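Local coordinates for Sca-family protein (Rickettsia rickettsii, PDB 4LQ8) that forms the N-terminal head part of Sca4, a rickettsial antigen that probably acts on the host's vinculin-based cell adhesion, at residues Asp79-Gln84 against Lys130-Pro135; Lys140-Glu145 against Ile295-Glu300; Ile144-Tyr149 against Lys255-Thr260; Pro279-Phe284 against Leu328-Asp333. All coordinates share one frame; numbering follows the deposited sequence.

Contact 1 of 4, residues Asp79-Gln84 against Lys130-Pro135; sequences DNLIEQ and KALEKP
The flat amide of Q84 carries the butylamine chain of K134 over one of its faces: CB and CG of the lysine stand almost straight above the amide carbon, with Q84 CD 3.8 Å from K134 CG. The amide nitrogen, Q84 NE2, is 3.7 Å from K134 CG, but its hydrogen bond goes to OD1 of D88, one turn further along its own helix. K134 NZ forms a salt bridge with OD2 of the same D88, so this one carboxylate draws the polar ends of both side chains together. NZ also donates to K130 O at 2.8 Å, coming from well above the carbonyl plane, and thereby ties the closing turn of helix 125-132 to the N-cap residue of the next helix.

Away from D88 the contact is apolar. A131 CB lies between two residues of the facing helix, 3.7 Å from L81 CD1 and 3.7 Å from Q84 CG. The glutamine reaches it because its CG swings away from the backbone N (chi1 -175°) before the chain bends at chi2. L81 CD1 also touches L132 CD2 at 4.0 Å.

Helix 64-90 thus meets the end of helix 125-132 along a buried seam. L137 of helix 135-155 and F119 of helix 116-120 pack on L81, while L132 continues onto P281 and L328 beside the sheet.

Contact 2 of 4, residues Lys140-Glu145 against Ile295-Glu300; sequences KLESIE and IEHGGE
Two glutamates one turn apart on the helix, E142 and E145, take hold of H297 and G298, the first two residues of the type I' turn from H297 to E300. The direct hydrogen bonds number two. H297 NE2 donates to E145 OE1 at 2.8 Å, with the oxygen close to the ring plane and approached nearly along its C-O axis; this fixes the rotation of the imidazole. G298 N donates to E142 OE1, also at 2.8 Å, but meets it from 55° above the carboxylate plane.

Stacking comes next. E142 CG sits over the middle of the H297 ring, 3.6 Å from its centroid, in a CH-pi contact, and the carboxylate beyond lies at only 24° to the ring. The extended glutamate chain runs across that face to reach the turn.

A water completes the polar set: it donates to E142 OE2 at 2.8 Å and accepts from G299 N. K138 forms a salt bridge with the same OE2, which probably steadies its negative charge.

The axes of helix segment 140-145 and strand segment 295-297, parts of helix 135-155 and strand 292-297, lie at 83°. The other oxygen of E145, OE2, is bonded to Q77 of helix 64-90 and to the backbone N of K280, and H297 is packed further by V257, I146 and Y302 of strand 300-304.

Contact 3 of 4, residues Ile144-Tyr149 against Lys255-Thr260; sequences IEIAGY and KAVYFT
Y149, facing inward from helix 135-155, lays its ring on the start of strand 258-265, where the chain passes from loop into the mixed sheet. Y258 CB stands over one face of that ring, 4.3 Å from the centroid and 9° off its normal. The two tyrosine rings form an offset edge-to-face pair, the edge of Y258 toward the face of Y149, with centroids 5.6 Å apart and planes at 62°. Y258 CD1 comes within 3.7 Å of Y149 CB.

This is helix-on-sheet packing, in which Y149 points at the strand while I146 lies alongside the loop leading into it. T260 CG2 approaches Y149 CE1 obliquely at 3.6 Å. The threonine's chi1 of 76° directs OG1 elsewhere, to S277 OG and H262 NE2; the hydroxyl of Y149 is likewise hydrogen-bonded to S277 OG, so one serine of the next strand holds both groups.

Toward the other end the loop replaces the strand. I146 CG1 meets V257 CG1 at 4.0 Å, and Y149 CD2 brushes the same methyl. A water bridges the backbones, donating to I146 O at 2.8 Å and to A256 O at 2.7 Å.

Contact 4 of 4, residues Pro279-Phe284 against Leu328-Asp333; sequences PKPLKF and LSQAED
K283 leans across the neighbouring strand toward Q330 and E332. Its CB lies 3.9 Å from Q330 O and close to E332 CG. The chain then bends at chi2 (-65°), turning the rest of it over the other strand: CD comes 3.6 Å from E332 OE2, and CE runs between that oxygen and Q330 OE1. At the tip, NZ is 2.8 Å from Q330 OE1 and 2.8 Å from E332 OE2. The first is a hydrogen bond in the plane of the amide carbonyl; the second is a salt bridge that meets the carboxylate on its anti side, somewhat out of plane. Two oxygens from residues two apart thus grip one ammonium, and the hydrogen bond fixes the orientation of the Q330 amide, whose OE1 also rests 3.6 Å from P281 CB.

The L282, F284, S329 and A331 side chains lie on the opposite sheet face. There F284 CE2 meets S329 OG at 3.6 Å, the hydroxyl at the ring's edge; that hydroxyl is hydrogen-bonded to D327. Y311 and R308 of helix 308-320 pack on F284. Before the strand begins, a cis peptide precedes P281, and K280 CD packs on L328 CB.

Backbone bonds join the strands in steps: L282 N to L328 O, Q330 N to L282 O, F284 N to Q330 O, and E332 N to F284 O. L282 and F284 each use both N-H and C=O, bonding to the residues before and after their partner in the other strand, the regular hydrogen-bonding pattern of a parallel beta ladder, here the one parallel pairing in an otherwise antiparallel mixed sheet.

How the contacts relate
Contact 1 comes first along the chain, joining two helices; contacts 2 and 3 both start from helix 135-155, share I144 and E145, and lie about 9 Å apart between centres. Contact 4 belongs to the same mixed sheet that contacts 2 and 3 reach, its strand 282-285 pairing with strand 292-297 of contact 2; these two contacts alternate along the chain. Contacts 1 and 4 have centres about 14 Å apart yet touch through L81, L132, P281, L328 and Q330. E145 ties three contacts together, its OE2 meeting K280 N at 2.8 Å. The helices and the mixed sheet are therefore joined at several linked points.

Contact 1 of 4, residues Asp79-Gln84 against Lys130-Pro135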
loop_
_atom_site.group_PDB
_atom_site.type_symbol
_atom_site.label_atom_id
_atom_site.label_comp_id
_atom_site.label_asym_id
_atom_site.label_seq_id
_atom_site.Cartn_x
_atom_site.Cartn_y
_atom_site.Cartn_z
ATOM N N ASP A 79 -1.396 14.605 -3.217
ATOM C CA ASP A 79 -1.664 15.790 -4.047
ATOM C C ASP A 79 -3.109 15.853 -4.533
ATOM O O ASP A 79 -3.730 16.913 -4.438
ATOM C CB ASP A 79 -0.688 15.898 -5.224
ATOM C CG ASP A 79 0.761 16.117 -4.837
ATOM O OD1 ASP A 79 1.020 16.497 -3.658
ATOM O OD2 ASP A 79 1.641 15.917 -5.710
ATOM N N ASN A 80 -3.653 14.728 -5.029
ATOM C CA ASN A 80 -5.054 14.687 -5.437
ATOM C C ASN A 80 -5.964 14.879 -4.232
ATOM O O ASN A 80 -6.948 15.590 -4.350
ATOM C CB ASN A 80 -5.395 13.420 -6.182
ATOM C CG ASN A 80 -4.755 13.393 -7.527
ATOM O OD1 ASN A 80 -5.148 14.116 -8.426
ATOM N ND2 ASN A 80 -3.770 12.540 -7.690
ATOM N N LEU A 81 -5.603 14.297 -3.074
ATOM C CA LEU A 81 -6.370 14.442 -1.826
ATOM C C LEU A 81 -6.422 15.911 -1.367
ATOM O O LEU A 81 -7.494 16.406 -1.046
ATOM C CB LEU A 81 -5.779 13.537 -0.733
ATOM C CG LEU A 81 -6.330 13.656 0.692
ATOM C CD1 LEU A 81 -7.850 13.445 0.744
ATOM C CD2 LEU A 81 -5.631 12.632 1.596
ATOM N N ILE A 82 -5.274 16.593 -1.350
ATOM C CA ILE A 82 -5.205 18.012 -0.973
ATOM C C ILE A 82 -6.056 18.877 -1.911
ATOM O O ILE A 82 -6.788 19.743 -1.424
ATOM C CB ILE A 82 -3.726 18.490 -0.861
ATOM C CG1 ILE A 82 -3.022 17.836 0.376
ATOM C CG2 ILE A 82 -3.603 20.027 -0.858
ATOM C CD1 ILE A 82 -3.625 18.133 1.714
ATOM N N GLU A 83 -5.997 18.610 -3.238
ATOM C CA GLU A 83 -6.797 19.317 -4.237
ATOM C C GLU A 83 -8.282 19.178 -3.900
ATOM O O GLU A 83 -8.995 20.178 -3.931
ATOM C CB GLU A 83 -6.528 18.779 -5.648
ATOM C CG GLU A 83 -5.313 19.418 -6.289
ATOM C CD GLU A 83 -5.418 20.922 -6.435
ATOM O OE1 GLU A 83 -6.471 21.394 -6.922
ATOM O OE2 GLU A 83 -4.499 21.627 -5.958
ATOM N N GLN A 84 -8.723 17.946 -3.526
ATOM C CA GLN A 84 -10.107 17.681 -3.147
ATOM C C GLN A 84 -10.476 18.442 -1.870
ATOM O O GLN A 84 -11.549 19.033 -1.829
ATOM C CB GLN A 84 -10.402 16.169 -3.021
ATOM C CG GLN A 84 -11.893 15.870 -2.754
ATOM C CD GLN A 84 -12.794 16.267 -3.896
ATOM O OE1 GLN A 84 -12.665 15.767 -5.010
ATOM N NE2 GLN A 84 -13.724 17.175 -3.650
ATOM N N LYS A 130 -13.787 13.511 4.756
ATOM C CA LYS A 130 -14.831 14.021 3.855
ATOM C C LYS A 130 -14.358 14.063 2.390
ATOM O O LYS A 130 -15.170 13.862 1.484
ATOM C CB LYS A 130 -15.351 15.396 4.305
ATOM C CG LYS A 130 -16.329 15.319 5.469
ATOM C CD LYS A 130 -16.718 16.718 5.959
ATOM C CE LYS A 130 -17.696 16.684 7.110
ATOM N NZ LYS A 130 -18.182 18.044 7.461
ATOM N N ALA A 131 -13.063 14.345 2.155
ATOM C CA ALA A 131 -12.523 14.379 0.794
ATOM C C ALA A 131 -12.420 12.955 0.233
ATOM O O ALA A 131 -12.786 12.736 -0.922
ATOM C CB ALA A 131 -11.161 15.057 0.776
ATOM N N LEU A 132 -11.984 11.990 1.066
ATOM C CA LEU A 132 -11.807 10.574 0.708
ATOM C C LEU A 132 -13.096 9.842 0.310
ATOM O O LEU A 132 -13.024 8.833 -0.385
ATOM C CB LEU A 132 -11.076 9.794 1.825
ATOM C CG LEU A 132 -9.557 10.002 1.941
ATOM C CD1 LEU A 132 -9.010 9.294 3.166
ATOM C CD2 LEU A 132 -8.808 9.574 0.669
ATOM N N GLU A 133 -14.263 10.351 0.723
ATOM C CA GLU A 133 -15.553 9.766 0.360
ATOM C C GLU A 133 -16.092 10.326 -0.967
ATOM O O GLU A 133 -17.170 9.927 -1.392
ATOM C CB GLU A 133 -16.576 9.899 1.519
ATOM C CG GLU A 133 -17.044 11.322 1.769
ATOM C CD GLU A 133 -17.814 11.600 3.047
ATOM O OE1 GLU A 133 -17.586 10.893 4.057
ATOM O OE2 GLU A 133 -18.605 12.572 3.052
ATOM N N LYS A 134 -15.352 11.239 -1.634
ATOM C CA LYS A 134 -15.806 11.791 -2.908
ATOM C C LYS A 134 -15.452 10.819 -4.042
ATOM O O LYS A 134 -14.267 10.494 -4.218
ATOM C CB LYS A 134 -15.246 13.206 -3.193
ATOM C CG LYS A 134 -15.502 14.262 -2.108
ATOM C CD LYS A 134 -16.917 14.831 -2.148
ATOM C CE LYS A 134 -17.117 16.062 -1.277
ATOM N NZ LYS A 134 -16.487 15.929 0.074
ATOM N N PRO A 135 -16.475 10.331 -4.797
ATOM C CA PRO A 135 -16.189 9.439 -5.945
ATOM C C PRO A 135 -15.281 10.086 -6.997
ATOM O O PRO A 135 -14.489 9.372 -7.608
ATOM C CB PRO A 135 -17.578 9.121 -6.530
ATOM C CG PRO A 135 -18.565 9.554 -5.487
ATOM C CD PRO A 135 -17.919 10.654 -4.705
#

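Contact 2 of 4, residues Lys140-Glu145 against Ile295-Glu300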
loop_
_atom_site.group_PDB
_atom_site.type_symbol
_atom_site.label_atom_id
_atom_site.label_comp_id
_atom_site.label_asym_id
_atom_site.label_seq_id
_atom_site.Cartn_x
_atom_site.Cartn_y
_atom_site.Cartn_z
ATOM N N LYS A 140 -9.775 9.582 -9.606
ATOM C CA LYS A 140 -8.438 10.112 -9.853
ATOM C C LYS A 140 -7.378 9.201 -9.221
ATOM O O LYS A 140 -6.410 8.823 -9.886
ATOM C CB LYS A 140 -8.284 11.538 -9.293
ATOM C CG LYS A 140 -9.169 12.560 -9.981
ATOM C CD LYS A 140 -8.902 13.961 -9.455
ATOM C CE LYS A 140 -9.689 14.988 -10.249
ATOM N NZ LYS A 140 -11.093 15.071 -9.814
ATOM N N LEU A 141 -7.581 8.824 -7.957
ATOM C CA LEU A 141 -6.634 7.950 -7.251
ATOM C C LEU A 141 -6.459 6.633 -7.992
ATOM O O LEU A 141 -5.332 6.211 -8.230
ATOM C CB LEU A 141 -7.072 7.709 -5.794
ATOM C CG LEU A 141 -7.092 8.955 -4.901
ATOM C CD1 LEU A 141 -7.623 8.622 -3.541
ATOM C CD2 LEU A 141 -5.697 9.574 -4.779
ATOM N N GLU A 142 -7.577 6.043 -8.434
ATOM C CA GLU A 142 -7.553 4.785 -9.171
ATOM C C GLU A 142 -6.709 4.839 -10.452
ATOM O O GLU A 142 -5.893 3.933 -10.667
ATOM C CB GLU A 142 -8.972 4.285 -9.461
ATOM C CG GLU A 142 -9.695 3.839 -8.192
ATOM C CD GLU A 142 -11.106 3.320 -8.393
ATOM O OE1 GLU A 142 -11.463 3.016 -9.553
ATOM O OE2 GLU A 142 -11.846 3.180 -7.394
ATOM N N SER A 143 -6.894 5.875 -11.301
ATOM C CA SER A 143 -6.140 5.936 -12.545
ATOM C C SER A 143 -4.656 6.190 -12.294
ATOM O O SER A 143 -3.844 5.607 -12.988
ATOM C CB SER A 143 -6.726 6.952 -13.526
ATOM O OG SER A 143 -6.368 8.268 -13.152
ATOM N N ILE A 144 -4.299 6.998 -11.277
ATOM C CA ILE A 144 -2.878 7.226 -11.004
ATOM C C ILE A 144 -2.245 6.007 -10.339
ATOM O O ILE A 144 -1.050 5.790 -10.520
ATOM C CB ILE A 144 -2.555 8.564 -10.276
ATOM C CG1 ILE A 144 -3.135 8.654 -8.849
ATOM C CG2 ILE A 144 -3.042 9.719 -11.163
ATOM C CD1 ILE A 144 -2.198 8.307 -7.703
ATOM N N GLU A 145 -3.031 5.205 -9.604
ATOM C CA GLU A 145 -2.526 3.984 -8.967
ATOM C C GLU A 145 -2.184 2.913 -9.999
ATOM O O GLU A 145 -1.087 2.358 -9.937
ATOM C CB GLU A 145 -3.513 3.437 -7.924
ATOM C CG GLU A 145 -3.438 4.186 -6.605
ATOM C CD GLU A 145 -4.733 4.213 -5.815
ATOM O OE1 GLU A 145 -5.712 3.557 -6.233
ATOM O OE2 GLU A 145 -4.764 4.881 -4.759
ATOM N N ILE A 295 -9.985 -3.024 -0.882
ATOM C CA ILE A 295 -10.214 -1.811 -1.654
ATOM C C ILE A 295 -11.315 -2.083 -2.667
ATOM O O ILE A 295 -11.509 -3.217 -3.114
ATOM C CB ILE A 295 -8.914 -1.309 -2.399
ATOM C CG1 ILE A 295 -8.297 -2.426 -3.256
ATOM C CG2 ILE A 295 -7.862 -0.742 -1.419
ATOM C CD1 ILE A 295 -7.880 -2.052 -4.494
ATOM N N GLU A 296 -11.984 -1.026 -3.062
ATOM C CA GLU A 296 -12.930 -1.009 -4.156
ATOM C C GLU A 296 -12.099 -0.304 -5.222
ATOM O O GLU A 296 -11.457 0.682 -4.897
ATOM C CB GLU A 296 -14.164 -0.198 -3.774
ATOM C CG GLU A 296 -15.356 -0.548 -4.639
ATOM C CD GLU A 296 -16.620 0.204 -4.287
ATOM O OE1 GLU A 296 -16.767 0.643 -3.120
ATOM O OE2 GLU A 296 -17.475 0.341 -5.188
ATOM N N HIS A 297 -11.985 -0.868 -6.426
ATOM C CA HIS A 297 -11.147 -0.340 -7.497
ATOM C C HIS A 297 -11.797 -0.704 -8.813
ATOM O O HIS A 297 -12.054 -1.893 -9.067
ATOM C CB HIS A 297 -9.733 -0.962 -7.408
ATOM C CG HIS A 297 -8.633 0.024 -7.702
ATOM N ND1 HIS A 297 -8.214 0.283 -9.009
ATOM C CD2 HIS A 297 -7.939 0.821 -6.850
ATOM C CE1 HIS A 297 -7.270 1.203 -8.905
ATOM N NE2 HIS A 297 -7.065 1.558 -7.627
ATOM N N GLY A 298 -12.096 0.306 -9.627
ATOM C CA GLY A 298 -12.798 0.119 -10.896
ATOM C C GLY A 298 -14.155 -0.553 -10.721
ATOM O O GLY A 298 -14.561 -1.362 -11.552
ATOM N N GLY A 299 -14.817 -0.275 -9.601
ATOM C CA GLY A 299 -16.110 -0.873 -9.276
ATOM C C GLY A 299 -16.065 -2.309 -8.766
ATOM O O GLY A 299 -17.120 -2.910 -8.552
ATOM N N GLU A 300 -14.853 -2.879 -8.544
ATOM C CA GLU A 300 -14.695 -4.252 -8.045
ATOM C C GLU A 300 -13.999 -4.239 -6.695
ATOM O O GLU A 300 -13.248 -3.318 -6.389
ATOM C CB GLU A 300 -13.895 -5.122 -9.034
ATOM C CG GLU A 300 -14.548 -5.330 -10.395
ATOM C CD GLU A 300 -15.765 -6.234 -10.396
ATOM O OE1 GLU A 300 -15.581 -7.471 -10.371
ATOM O OE2 GLU A 300 -16.901 -5.708 -10.416
HETATM O O HOH W 1 -14.360 1.974 -7.670
#

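Contact 3 of 4, residues Ile144-Tyr149 against Lys255-Thr260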
loop_
_atom_site.group_PDB
_atom_site.type_symbol
_atom_site.label_atom_id
_atom_site.label_comp_id
_atom_site.label_asym_id
_atom_site.label_seq_id
_atom_site.Cartn_x
_atom_site.Cartn_y
_atom_site.Cartn_z
ATOM N N ILE A 144 -4.299 6.998 -11.277
ATOM C CA ILE A 144 -2.878 7.226 -11.004
ATOM C C ILE A 144 -2.245 6.007 -10.339
ATOM O O ILE A 144 -1.050 5.790 -10.520
ATOM C CB ILE A 144 -2.555 8.564 -10.276
ATOM C CG1 ILE A 144 -3.135 8.654 -8.849
ATOM C CG2 ILE A 144 -3.042 9.719 -11.163
ATOM C CD1 ILE A 144 -2.198 8.307 -7.703
ATOM N N GLU A 145 -3.031 5.205 -9.604
ATOM C CA GLU A 145 -2.526 3.984 -8.967
ATOM C C GLU A 145 -2.184 2.913 -9.999
ATOM O O GLU A 145 -1.087 2.358 -9.937
ATOM C CB GLU A 145 -3.513 3.437 -7.924
ATOM C CG GLU A 145 -3.438 4.186 -6.605
ATOM C CD GLU A 145 -4.733 4.213 -5.815
ATOM O OE1 GLU A 145 -5.712 3.557 -6.233
ATOM O OE2 GLU A 145 -4.764 4.881 -4.759
ATOM N N ILE A 146 -3.107 2.642 -10.944
ATOM C CA ILE A 146 -2.924 1.654 -12.007
ATOM C C ILE A 146 -1.721 2.049 -12.889
ATOM O O ILE A 146 -0.833 1.224 -13.113
ATOM C CB ILE A 146 -4.247 1.453 -12.815
ATOM C CG1 ILE A 146 -5.318 0.718 -11.950
ATOM C CG2 ILE A 146 -3.994 0.724 -14.172
ATOM C CD1 ILE A 146 -6.763 0.895 -12.433
ATOM N N ALA A 147 -1.679 3.319 -13.333
ATOM C CA ALA A 147 -0.593 3.846 -14.166
ATOM C C ALA A 147 0.719 3.900 -13.378
ATOM O O ALA A 147 1.757 3.564 -13.927
ATOM C CB ALA A 147 -0.957 5.231 -14.694
ATOM N N GLY A 148 0.639 4.284 -12.106
ATOM C CA GLY A 148 1.777 4.392 -11.205
ATOM C C GLY A 148 2.480 3.068 -10.999
ATOM O O GLY A 148 3.701 2.993 -11.185
ATOM N N TYR A 149 1.709 2.008 -10.642
ATOM C CA TYR A 149 2.275 0.673 -10.433
ATOM C C TYR A 149 2.866 0.114 -11.723
ATOM O O TYR A 149 3.950 -0.459 -11.680
ATOM C CB TYR A 149 1.271 -0.291 -9.761
ATOM C CG TYR A 149 1.035 0.033 -8.298
ATOM C CD1 TYR A 149 2.087 0.044 -7.389
ATOM C CD2 TYR A 149 -0.246 0.313 -7.817
ATOM C CE1 TYR A 149 1.886 0.377 -6.055
ATOM C CE2 TYR A 149 -0.463 0.626 -6.469
ATOM C CZ TYR A 149 0.608 0.665 -5.595
ATOM O OH TYR A 149 0.429 0.964 -4.261
ATOM N N LYS A 255 -5.827 -4.079 -14.726
ATOM C CA LYS A 255 -6.640 -3.662 -13.577
ATOM C C LYS A 255 -5.907 -3.822 -12.240
ATOM O O LYS A 255 -6.445 -3.452 -11.195
ATOM C CB LYS A 255 -7.938 -4.492 -13.533
ATOM C CG LYS A 255 -8.903 -4.194 -14.670
ATOM C CD LYS A 255 -10.214 -4.943 -14.485
ATOM C CE LYS A 255 -11.179 -4.741 -15.632
ATOM N NZ LYS A 255 -11.765 -3.372 -15.642
ATOM N N ALA A 256 -4.698 -4.386 -12.277
ATOM C CA ALA A 256 -3.906 -4.740 -11.104
ATOM C C ALA A 256 -3.385 -3.590 -10.274
ATOM O O ALA A 256 -2.756 -2.676 -10.789
ATOM C CB ALA A 256 -2.750 -5.623 -11.506
ATOM N N VAL A 257 -3.617 -3.679 -8.972
ATOM C CA VAL A 257 -3.063 -2.770 -7.960
ATOM C C VAL A 257 -2.332 -3.647 -6.958
ATOM O O VAL A 257 -2.538 -4.859 -6.954
ATOM C CB VAL A 257 -4.067 -1.799 -7.329
ATOM C CG1 VAL A 257 -4.411 -0.686 -8.314
ATOM C CG2 VAL A 257 -5.310 -2.527 -6.826
ATOM N N TYR A 258 -1.450 -3.059 -6.157
ATOM C CA TYR A 258 -0.546 -3.795 -5.279
ATOM C C TYR A 258 -0.373 -3.185 -3.903
ATOM O O TYR A 258 -0.608 -1.994 -3.694
ATOM C CB TYR A 258 0.866 -3.798 -5.936
ATOM C CG TYR A 258 0.916 -4.410 -7.323
ATOM C CD1 TYR A 258 0.547 -3.676 -8.448
ATOM C CD2 TYR A 258 1.342 -5.718 -7.515
ATOM C CE1 TYR A 258 0.508 -4.259 -9.716
ATOM C CE2 TYR A 258 1.355 -6.299 -8.786
ATOM C CZ TYR A 258 0.924 -5.568 -9.878
ATOM O OH TYR A 258 0.942 -6.112 -11.128
ATOM N N PHE A 259 0.073 -4.031 -2.967
ATOM C CA PHE A 259 0.553 -3.615 -1.674
ATOM C C PHE A 259 2.070 -3.729 -1.835
ATOM O O PHE A 259 2.553 -4.789 -2.237
ATOM C CB PHE A 259 0.050 -4.497 -0.525
ATOM C CG PHE A 259 0.632 -4.029 0.793
ATOM C CD1 PHE A 259 0.153 -2.879 1.417
ATOM C CD2 PHE A 259 1.686 -4.719 1.393
ATOM C CE1 PHE A 259 0.726 -2.421 2.610
ATOM C CE2 PHE A 259 2.247 -4.265 2.596
ATOM C CZ PHE A 259 1.766 -3.118 3.190
ATOM N N THR A 260 2.814 -2.633 -1.619
ATOM C CA THR A 260 4.263 -2.677 -1.775
ATOM C C THR A 260 4.941 -2.417 -0.447
ATOM O O THR A 260 4.362 -1.758 0.402
ATOM C CB THR A 260 4.773 -1.760 -2.928
ATOM O OG1 THR A 260 4.741 -0.400 -2.506
ATOM C CG2 THR A 260 3.990 -1.952 -4.265
HETATM O O HOH W 2 -0.846 -1.490 -12.260
#

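Contact 4 of 4, residues Pro279-Phe284 against Leu328-Asp333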
loop_
_atom_site.group_PDB
_atom_site.type_symbol
_atom_site.label_atom_id
_atom_site.label_comp_id
_atom_site.label_asym_id
_atom_site.label_seq_id
_atom_site.Cartn_x
_atom_site.Cartn_y
_atom_site.Cartn_z
ATOM N N PRO A 279 -3.206 1.127 -2.892
ATOM C CA PRO A 279 -4.303 2.011 -3.322
ATOM C C PRO A 279 -4.953 2.647 -2.077
ATOM O O PRO A 279 -4.965 2.020 -1.004
ATOM C CB PRO A 279 -5.307 1.052 -3.990
ATOM C CG PRO A 279 -4.565 -0.172 -4.227
ATOM C CD PRO A 279 -3.521 -0.283 -3.189
ATOM N N LYS A 280 -5.472 3.879 -2.215
ATOM C CA LYS A 280 -6.079 4.624 -1.112
ATOM C C LYS A 280 -7.490 5.140 -1.469
ATOM O O LYS A 280 -7.727 5.427 -2.635
ATOM C CB LYS A 280 -5.172 5.823 -0.665
ATOM C CG LYS A 280 -3.843 5.425 0.000
ATOM C CD LYS A 280 -4.027 4.587 1.282
ATOM C CE LYS A 280 -2.760 4.397 2.084
ATOM N NZ LYS A 280 -1.883 3.341 1.517
ATOM N N PRO A 281 -8.412 5.326 -0.494
ATOM C CA PRO A 281 -8.277 4.981 0.938
ATOM C C PRO A 281 -8.275 3.445 1.103
ATOM O O PRO A 281 -8.918 2.730 0.336
ATOM C CB PRO A 281 -9.523 5.641 1.568
ATOM C CG PRO A 281 -10.545 5.580 0.483
ATOM C CD PRO A 281 -9.770 5.831 -0.796
ATOM N N LEU A 282 -7.523 2.953 2.065
ATOM C CA LEU A 282 -7.462 1.519 2.348
ATOM C C LEU A 282 -8.578 1.140 3.353
ATOM O O LEU A 282 -8.788 1.857 4.325
ATOM C CB LEU A 282 -6.071 1.190 2.935
ATOM C CG LEU A 282 -5.699 -0.281 3.083
ATOM C CD1 LEU A 282 -5.705 -1.000 1.726
ATOM C CD2 LEU A 282 -4.334 -0.417 3.699
ATOM N N LYS A 283 -9.306 0.055 3.103
ATOM C CA LYS A 283 -10.329 -0.394 4.059
ATOM C C LYS A 283 -9.838 -1.677 4.747
ATOM O O LYS A 283 -8.990 -2.377 4.206
ATOM C CB LYS A 283 -11.702 -0.663 3.378
ATOM C CG LYS A 283 -12.260 0.443 2.464
ATOM C CD LYS A 283 -12.571 1.699 3.233
ATOM C CE LYS A 283 -13.492 2.623 2.491
ATOM N NZ LYS A 283 -13.893 3.741 3.383
ATOM N N PHE A 284 -10.431 -2.007 5.890
ATOM C CA PHE A 284 -10.178 -3.235 6.629
ATOM C C PHE A 284 -11.509 -3.897 6.864
ATOM O O PHE A 284 -12.493 -3.230 7.227
ATOM C CB PHE A 284 -9.410 -2.990 7.952
ATOM C CG PHE A 284 -7.970 -2.629 7.651
ATOM C CD1 PHE A 284 -7.050 -3.609 7.289
ATOM C CD2 PHE A 284 -7.556 -1.301 7.649
ATOM C CE1 PHE A 284 -5.734 -3.268 6.945
ATOM C CE2 PHE A 284 -6.234 -0.966 7.335
ATOM C CZ PHE A 284 -5.339 -1.950 6.970
ATOM N N LEU A 328 -4.305 6.920 5.982
ATOM C CA LEU A 328 -5.449 6.949 5.031
ATOM C C LEU A 328 -6.250 5.617 4.963
ATOM O O LEU A 328 -6.489 5.078 3.878
ATOM C CB LEU A 328 -4.996 7.405 3.613
ATOM C CG LEU A 328 -4.219 8.730 3.488
ATOM C CD1 LEU A 328 -3.879 9.023 2.021
ATOM C CD2 LEU A 328 -5.018 9.903 4.086
ATOM N N SER A 329 -6.632 5.076 6.129
ATOM C CA SER A 329 -7.356 3.811 6.193
ATOM C C SER A 329 -8.535 3.843 7.150
ATOM O O SER A 329 -8.594 4.689 8.039
ATOM C CB SER A 329 -6.415 2.647 6.503
ATOM O OG SER A 329 -6.170 2.584 7.896
ATOM N N GLN A 330 -9.516 2.964 6.924
ATOM C CA GLN A 330 -10.712 2.923 7.764
ATOM C C GLN A 330 -11.172 1.477 7.939
ATOM O O GLN A 330 -11.315 0.752 6.952
ATOM C CB GLN A 330 -11.880 3.755 7.151
ATOM C CG GLN A 330 -11.600 5.233 6.809
ATOM C CD GLN A 330 -11.041 5.460 5.408
ATOM O OE1 GLN A 330 -11.620 5.040 4.396
ATOM N NE2 GLN A 330 -9.927 6.186 5.315
ATOM N N ALA A 331 -11.440 1.077 9.182
ATOM C CA ALA A 331 -12.016 -0.230 9.471
ATOM C C ALA A 331 -13.495 -0.126 9.070
ATOM O O ALA A 331 -14.129 0.909 9.286
ATOM C CB ALA A 331 -11.896 -0.552 10.943
ATOM N N GLU A 332 -14.000 -1.152 8.391
ATOM C CA GLU A 332 -15.380 -1.150 7.918
ATOM C C GLU A 332 -16.106 -2.344 8.461
ATOM O O GLU A 332 -15.479 -3.298 8.911
ATOM C CB GLU A 332 -15.433 -1.147 6.371
ATOM C CG GLU A 332 -14.913 0.118 5.710
ATOM C CD GLU A 332 -15.699 1.404 5.922
ATOM O OE1 GLU A 332 -16.779 1.361 6.551
ATOM O OE2 GLU A 332 -15.224 2.467 5.465
ATOM N N ASP A 333 -17.429 -2.283 8.424
ATOM C CA ASP A 333 -18.306 -3.330 8.917
ATOM C C ASP A 333 -18.367 -4.530 7.966
ATOM O O ASP A 333 -18.304 -4.371 6.745
ATOM C CB ASP A 333 -19.708 -2.753 9.119
ATOM C CG ASP A 333 -20.496 -3.432 10.201
ATOM O OD1 ASP A 333 -19.880 -4.166 11.017
ATOM O OD2 ASP A 333 -21.726 -3.214 10.261
#